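Local coordinates for protein 5-carboxyvanillate decarboxylase (Sphingomonas paucimobilis, PDB 4NI8) that probably removes a carboxyl group from 5-carboxyvanillate, acting as a manganese-dependent carboxy-lyase of the amidohydrolase superfamily, at residues S30-L35 with H174-S179; T270-E275 with A295-Y300. One frame throughout, in Å; residues are numbered along the deposited sequence.

Contact 1 of 2, residues S30-L35 with H174-S179; sequences SLDMIL and HPRAPS. With MN (manganese (II) ion), chain I; 1WB (5-methoxybenzene-1,3-dicarboxylic acid), chain J.
L31 lays its CB against the methyl of A177, the two CB atoms 3.9 Å apart, and passes its CD2 branch along the P178 ring at CD, CB and CG. With CG anti to the backbone N (chi1 -168°), the leucine end carries on past A177 to reach that proline. Beside this apolar patch D32 divides its carboxylate between two partners. OD1 takes the backbone N-H of A177 at 2.9 Å in a nearly straight bond from the syn side, tilted out of the carboxylate plane. OD2 makes a salt bridge with R176, whose NE and NH2 both donate to that one oxygen, NE at 2.6 Å. It lies almost in the guanidinium plane, yet both nitrogens come from the same face of the carboxylate, the planes being 35° apart. A bend at chi3 (-66°) helps turn the arginine head back to its acid. With an alanine in place of D32, the R176 guanidinium would probably lose this counter-charge and the A177 N-H its acceptor. In the amidohydrolase TIM barrel, metal ligands sit at the C-terminal ends of strands, and here H174 closes strand 171-174 with NE2 on manganese at 2.2 Å, E8 and D297 completing the protein ligands. H174 ND1 donates to P175 O, which helps fix the ring's rotation. S30 OG caps the turn into helix 33-40 by accepting from D32 N, and L35 CD2 meets the methoxy carbon CV of the bound dicarboxylate at 3.4 Å. Two waters finish the seam, one joining L31 N to P178 O, the other D32 OD2 to A177 O.

Contact 2 of 2, residues T270-E275 with A295-Y300; sequences TTSGVE and AIDYPY. With MN (manganese (II) ion), chain I; 1WB (5-methoxybenzene-1,3-dicarboxylic acid), chain J.
T270, the last residue of strand 267-270, sets CB and OG1 beside the methyl of A295, with OG1 3.9 Å from that CB; its hydroxyl also hydrogen-bonds to Y172. Next comes T271, whose OG1 stands between the backbone N and the carbonyl carbon (chi1 64°), where it takes a weak bond of 3.4 Å from A295 N. A water adds a second tie, donating to T271 O and A295 O while also touching T271 OG1. S272 brings its CB between the methyl of A295 and the carboxylate of D297, 3.9 Å from A295 CB and 3.7 Å from D297 OD2. Its OG turns to E8 and to the backbone N of H227, so this serine is a second-shell partner of a metal ligand. G273 occupies the third position of a type II turn from T271 to V274, and its N-H donates to a water that in turn hydrogen-bonds to I296 O and E275 OE2. Across from this turn D297 splits its carboxylate: OD1 binds manganese at 2.2 Å, and OD2 is held by H227 NE2, a bond that probably limits rotation of the ligand. Y300 lays one ring face over the aromatic ring of the bound dicarboxylate, whose atom CO2 is 3.4 Å above the tyrosine plane and offset toward the rim. Strands 267-270 and 292-293 are neighbours in the barrel, and the two loops that leave them form adjoining walls of the metal pocket, with aspartate supplied after the eighth strand as is typical of the amidohydrolase TIM-barrel site.

Overall arrangement
Read from the N terminus, the chain lays down strand 5-11, which carries E8, and then the lead into helix 33-40. Contact 1 closes a long loop of 138 intervening residues, bringing that early turn onto the segment after strand 171-174. The chain then continues through strand 223-225 to strand 267-270, and contact 2 closes a much shorter loop around helix 277-287. The two follow in series, neither nested nor crossed, with centres about 18 Å apart. Their nearest atoms come to about 4 Å without touching, and manganese, the bound dicarboxylate and two waters bridge them. Together they join the early turn, the fifth strand and the last two strands of the barrel around one site.

Contact 1 of 2, residues S30-L35 with H174-S179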
loop_
_atom_site.group_PDB
_atom_site.type_symbol
_atom_site.label_atom_id
_atom_site.label_comp_id
_atom_site.label_asym_id
_atom_site.label_seq_id
_atom_site.Cartn_x
_atom_site.Cartn_y
_atom_site.Cartn_z
ATOM N N SER A 30 10.973 -9.979 -16.844
ATOM C CA SER A 30 10.854 -9.398 -15.513
ATOM C C SER A 30 10.809 -7.879 -15.576
ATOM O O SER A 30 11.559 -7.261 -16.331
ATOM C CB SER A 30 12.036 -9.814 -14.638
ATOM O OG SER A 30 11.984 -9.156 -13.381
ATOM N N LEU A 31 9.950 -7.282 -14.763
ATOM C CA LEU A 31 9.813 -5.831 -14.738
ATOM C C LEU A 31 11.098 -5.136 -14.268
ATOM O O LEU A 31 11.312 -3.951 -14.555
ATOM C CB LEU A 31 8.604 -5.434 -13.880
ATOM C CG LEU A 31 8.116 -3.985 -13.952
ATOM C CD1 LEU A 31 7.674 -3.648 -15.373
ATOM C CD2 LEU A 31 6.979 -3.774 -12.957
ATOM N N ASP A 32 11.972 -5.874 -13.578
ATOM C CA ASP A 32 13.266 -5.326 -13.183
ATOM C C ASP A 32 14.154 -4.986 -14.370
ATOM O O ASP A 32 15.157 -4.288 -14.210
ATOM C CB ASP A 32 14.012 -6.272 -12.244
ATOM C CG ASP A 32 13.433 -6.270 -10.863
ATOM O OD1 ASP A 32 13.547 -5.226 -10.189
ATOM O OD2 ASP A 32 12.842 -7.298 -10.466
ATOM N N MET A 33 13.790 -5.466 -15.559
ATOM C CA MET A 33 14.610 -5.216 -16.741
ATOM C C MET A 33 14.618 -3.744 -17.100
ATOM O O MET A 33 15.538 -3.262 -17.754
ATOM C CB MET A 33 14.150 -6.055 -17.930
ATOM C CG MET A 33 14.448 -7.549 -17.807
ATOM S SD MET A 33 16.221 -7.914 -17.727
ATOM C CE MET A 33 16.705 -7.660 -19.427
ATOM N N ILE A 34 13.587 -3.023 -16.671
ATOM C CA ILE A 34 13.553 -1.582 -16.894
ATOM C C ILE A 34 14.734 -0.921 -16.201
ATOM O O ILE A 34 15.551 -0.264 -16.845
ATOM C CB ILE A 34 12.229 -0.972 -16.423
ATOM C CG1 ILE A 34 11.100 -1.432 -17.351
ATOM C CG2 ILE A 34 12.318 0.550 -16.423
ATOM C CD1 ILE A 34 9.703 -1.030 -16.869
ATOM N N LEU A 35 14.833 -1.131 -14.893
ATOM C CA LEU A 35 15.985 -0.681 -14.118
ATOM C C LEU A 35 17.306 -1.243 -14.648
ATOM O O LEU A 35 18.286 -0.509 -14.814
ATOM C CB LEU A 35 15.817 -1.090 -12.660
ATOM C CG LEU A 35 17.108 -1.116 -11.847
ATOM C CD1 LEU A 35 17.533 0.297 -11.462
ATOM C CD2 LEU A 35 16.921 -2.013 -10.643
ATOM N N HIS A 174 14.553 -5.862 0.984
ATOM C CA HIS A 174 14.598 -4.657 0.168
ATOM C C HIS A 174 13.641 -4.836 -1.020
ATOM O O HIS A 174 13.326 -5.961 -1.391
ATOM C CB HIS A 174 16.048 -4.482 -0.330
ATOM C CG HIS A 174 16.299 -3.203 -1.063
ATOM N ND1 HIS A 174 16.043 -3.054 -2.411
ATOM C CD2 HIS A 174 16.786 -2.012 -0.637
ATOM C CE1 HIS A 174 16.348 -1.821 -2.779
ATOM N NE2 HIS A 174 16.803 -1.170 -1.722
ATOM N N PRO A 175 13.159 -3.734 -1.618
ATOM C CA PRO A 175 12.304 -3.911 -2.802
ATOM C C PRO A 175 13.016 -4.426 -4.056
ATOM O O PRO A 175 14.243 -4.411 -4.156
ATOM C CB PRO A 175 11.798 -2.490 -3.084
ATOM C CG PRO A 175 11.904 -1.775 -1.775
ATOM C CD PRO A 175 13.150 -2.336 -1.141
ATOM N N ARG A 176 12.214 -4.908 -5.000
ATOM C CA ARG A 176 12.586 -4.950 -6.414
ATOM C C ARG A 176 11.282 -4.673 -7.148
ATOM O O ARG A 176 10.256 -4.447 -6.500
ATOM C CB ARG A 176 13.179 -6.304 -6.815
ATOM C CG ARG A 176 12.266 -7.496 -6.533
ATOM C CD ARG A 176 12.931 -8.818 -6.957
ATOM N NE ARG A 176 13.122 -8.896 -8.407
ATOM C CZ ARG A 176 13.427 -10.012 -9.058
ATOM N NH1 ARG A 176 13.572 -11.146 -8.386
ATOM N NH2 ARG A 176 13.573 -9.997 -10.383
ATOM N N ALA A 177 11.305 -4.660 -8.474
ATOM C CA ALA A 177 10.086 -4.336 -9.204
ATOM C C ALA A 177 9.019 -5.409 -8.954
ATOM O O ALA A 177 9.349 -6.557 -8.649
ATOM C CB ALA A 177 10.377 -4.174 -10.697
ATOM N N PRO A 178 7.734 -5.030 -9.050
ATOM C CA PRO A 178 6.627 -5.992 -8.957
ATOM C C PRO A 178 6.880 -7.278 -9.744
ATOM O O PRO A 178 7.347 -7.224 -10.886
ATOM C CB PRO A 178 5.475 -5.216 -9.580
ATOM C CG PRO A 178 5.729 -3.794 -9.056
ATOM C CD PRO A 178 7.249 -3.637 -9.042
ATOM N N SER A 179 6.562 -8.414 -9.120
ATOM C CA SER A 179 6.693 -9.726 -9.745
ATOM C C SER A 179 5.711 -9.889 -10.897
ATOM O O SER A 179 4.823 -9.055 -11.109
ATOM C CB SER A 179 6.409 -10.821 -8.718
ATOM O OG SER A 179 5.008 -10.970 -8.530
HETATM MN MN MN I . 17.203 0.990 -1.460
HETATM C C1 1WB J . 15.854 2.938 -6.941
HETATM C CO1 1WB J . 15.339 3.173 -5.654
HETATM C CO2 1WB J . 16.578 1.776 -7.198
HETATM C CM1 1WB J . 15.568 2.249 -4.652
HETATM C CM2 1WB J . 16.803 0.841 -6.166
HETATM O OM 1WB J . 17.513 -0.306 -6.367
HETATM C CZ 1WB J . 16.292 1.078 -4.897
HETATM C CC 1WB J . 15.609 3.937 -7.995
HETATM C CV 1WB J . 17.897 -0.694 -7.661
HETATM O O1 1WB J . 15.401 5.135 -7.669
HETATM O O2 1WB J . 15.612 3.587 -9.212
HETATM C CCC 1WB J . 14.897 2.394 -3.326
HETATM O O11 1WB J . 15.299 1.669 -2.388
HETATM O O22 1WB J . 13.980 3.226 -3.197
HETATM O O HOH W 1 7.973 -8.675 -13.141
HETATM O O HOH W 2 10.290 -8.210 -10.832
HETATM O O HOH W 3 18.004 1.012 -3.366
HETATM O O HOH W 4 19.330 0.366 -1.206
#

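Contact 2 of 2, residues T270-E275 with A295-Y300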
loop_
_atom_site.group_PDB
_atom_site.type_symbol
_atom_site.label_atom_id
_atom_site.label_comp_id
_atom_site.label_asym_id
_atom_site.label_seq_id
_atom_site.Cartn_x
_atom_site.Cartn_y
_atom_site.Cartn_z
ATOM N N THR A 270 12.933 0.900 8.575
ATOM C CA THR A 270 13.831 2.037 8.396
ATOM C C THR A 270 13.147 3.183 7.670
ATOM O O THR A 270 12.094 2.996 7.054
ATOM C CB THR A 270 15.135 1.696 7.654
ATOM O OG1 THR A 270 14.918 1.754 6.241
ATOM C CG2 THR A 270 15.661 0.314 8.057
ATOM N N THR A 271 13.756 4.368 7.732
ATOM C CA THR A 271 13.162 5.582 7.172
ATOM C C THR A 271 13.621 5.883 5.741
ATOM O O THR A 271 13.394 6.987 5.235
ATOM C CB THR A 271 13.496 6.819 8.043
ATOM O OG1 THR A 271 14.912 7.053 8.036
ATOM C CG2 THR A 271 13.040 6.606 9.494
ATOM N N SER A 272 14.268 4.913 5.096
ATOM C CA SER A 272 14.817 5.136 3.759
ATOM C C SER A 272 13.761 5.710 2.828
ATOM O O SER A 272 12.674 5.163 2.721
ATOM C CB SER A 272 15.361 3.831 3.175
ATOM O OG SER A 272 14.385 2.801 3.229
ATOM N N GLY A 273 14.067 6.831 2.178
ATOM C CA GLY A 273 13.152 7.383 1.187
ATOM C C GLY A 273 11.855 7.965 1.711
ATOM O O GLY A 273 10.949 8.278 0.930
ATOM N N VAL A 274 11.740 8.109 3.032
ATOM C CA VAL A 274 10.535 8.692 3.625
ATOM C C VAL A 274 10.977 9.674 4.699
ATOM O O VAL A 274 10.974 9.360 5.889
ATOM C CB VAL A 274 9.602 7.600 4.234
ATOM C CG1 VAL A 274 8.349 8.224 4.831
ATOM C CG2 VAL A 274 9.214 6.561 3.172
ATOM N N GLU A 275 11.390 10.855 4.263
ATOM C CA GLU A 275 11.958 11.854 5.164
ATOM C C GLU A 275 10.838 12.781 5.641
ATOM O O GLU A 275 10.844 13.985 5.403
ATOM C CB GLU A 275 13.090 12.609 4.450
ATOM C CG GLU A 275 14.187 11.634 3.966
ATOM C CD GLU A 275 15.275 12.271 3.108
ATOM O OE1 GLU A 275 15.268 13.501 2.908
ATOM O OE2 GLU A 275 16.139 11.509 2.628
ATOM N N ALA A 295 17.951 5.596 7.730
ATOM C CA ALA A 295 18.709 5.199 6.545
ATOM C C ALA A 295 18.732 6.353 5.558
ATOM O O ALA A 295 17.977 7.317 5.703
ATOM C CB ALA A 295 18.102 3.950 5.901
ATOM N N ILE A 296 19.610 6.260 4.566
ATOM C CA ILE A 296 19.705 7.266 3.520
ATOM C C ILE A 296 19.134 6.754 2.205
ATOM O O ILE A 296 18.450 7.495 1.506
ATOM C CB ILE A 296 21.178 7.676 3.266
ATOM C CG1 ILE A 296 21.795 8.280 4.529
ATOM C CG2 ILE A 296 21.278 8.685 2.120
ATOM C CD1 ILE A 296 23.327 8.305 4.497
ATOM N N ASP A 297 19.424 5.492 1.883
ATOM C CA ASP A 297 19.137 4.919 0.563
ATOM C C ASP A 297 20.103 5.480 -0.490
ATOM O O ASP A 297 19.738 5.671 -1.653
ATOM C CB ASP A 297 17.670 5.149 0.142
ATOM C CG ASP A 297 17.037 3.928 -0.490
ATOM O OD1 ASP A 297 17.782 3.048 -0.977
ATOM O OD2 ASP A 297 15.780 3.854 -0.495
ATOM N N TYR A 298 21.345 5.709 -0.072
ATOM C CA TYR A 298 22.406 6.134 -0.978
ATOM C C TYR A 298 22.749 4.953 -1.879
ATOM O O TYR A 298 22.725 3.809 -1.423
ATOM C CB TYR A 298 23.639 6.532 -0.157
ATOM C CG TYR A 298 24.789 7.059 -0.972
ATOM C CD1 TYR A 298 24.852 8.400 -1.346
ATOM C CD2 TYR A 298 25.814 6.207 -1.385
ATOM C CE1 TYR A 298 25.913 8.883 -2.096
ATOM C CE2 TYR A 298 26.876 6.682 -2.134
ATOM C CZ TYR A 298 26.925 8.015 -2.483
ATOM O OH TYR A 298 27.992 8.475 -3.232
ATOM N N PRO A 299 23.081 5.207 -3.160
ATOM C CA PRO A 299 23.215 6.485 -3.864
ATOM C C PRO A 299 21.946 6.896 -4.606
ATOM O O PRO A 299 21.998 7.828 -5.406
ATOM C CB PRO A 299 24.326 6.190 -4.873
ATOM C CG PRO A 299 24.076 4.760 -5.251
ATOM C CD PRO A 299 23.586 4.088 -3.975
ATOM N N TYR A 300 20.827 6.226 -4.338
ATOM C CA TYR A 300 19.569 6.568 -5.001
ATOM C C TYR A 300 18.928 7.812 -4.395
ATOM O O TYR A 300 18.081 8.456 -5.021
ATOM C CB TYR A 300 18.607 5.387 -4.956
ATOM C CG TYR A 300 19.192 4.155 -5.596
ATOM C CD1 TYR A 300 19.213 4.018 -6.976
ATOM C CD2 TYR A 300 19.746 3.140 -4.821
ATOM C CE1 TYR A 300 19.758 2.897 -7.573
ATOM C CE2 TYR A 300 20.297 2.015 -5.411
ATOM C CZ TYR A 300 20.298 1.904 -6.790
ATOM O OH TYR A 300 20.841 0.786 -7.387
HETATM MN MN MN I . 17.203 0.990 -1.460
HETATM C C1 1WB J . 15.854 2.938 -6.941
HETATM C CO1 1WB J . 15.339 3.173 -5.654
HETATM C CO2 1WB J . 16.578 1.776 -7.198
HETATM C CM1 1WB J . 15.568 2.249 -4.652
HETATM C CM2 1WB J . 16.803 0.841 -6.166
HETATM O OM 1WB J . 17.513 -0.306 -6.367
HETATM C CZ 1WB J . 16.292 1.078 -4.897
HETATM C CC 1WB J . 15.609 3.937 -7.995
HETATM C CV 1WB J . 17.897 -0.694 -7.661
HETATM O O1 1WB J . 15.401 5.135 -7.669
HETATM O O2 1WB J . 15.612 3.587 -9.212
HETATM C CCC 1WB J . 14.897 2.394 -3.326
HETATM O O11 1WB J . 15.299 1.669 -2.388
HETATM O O22 1WB J . 13.980 3.226 -3.197
HETATM O O HOH W 5 15.681 8.809 5.998
HETATM O O HOH W 6 16.176 8.634 2.761
HETATM O O HOH W 3 18.004 1.012 -3.366
HETATM O O HOH W 4 19.330 0.366 -1.206
#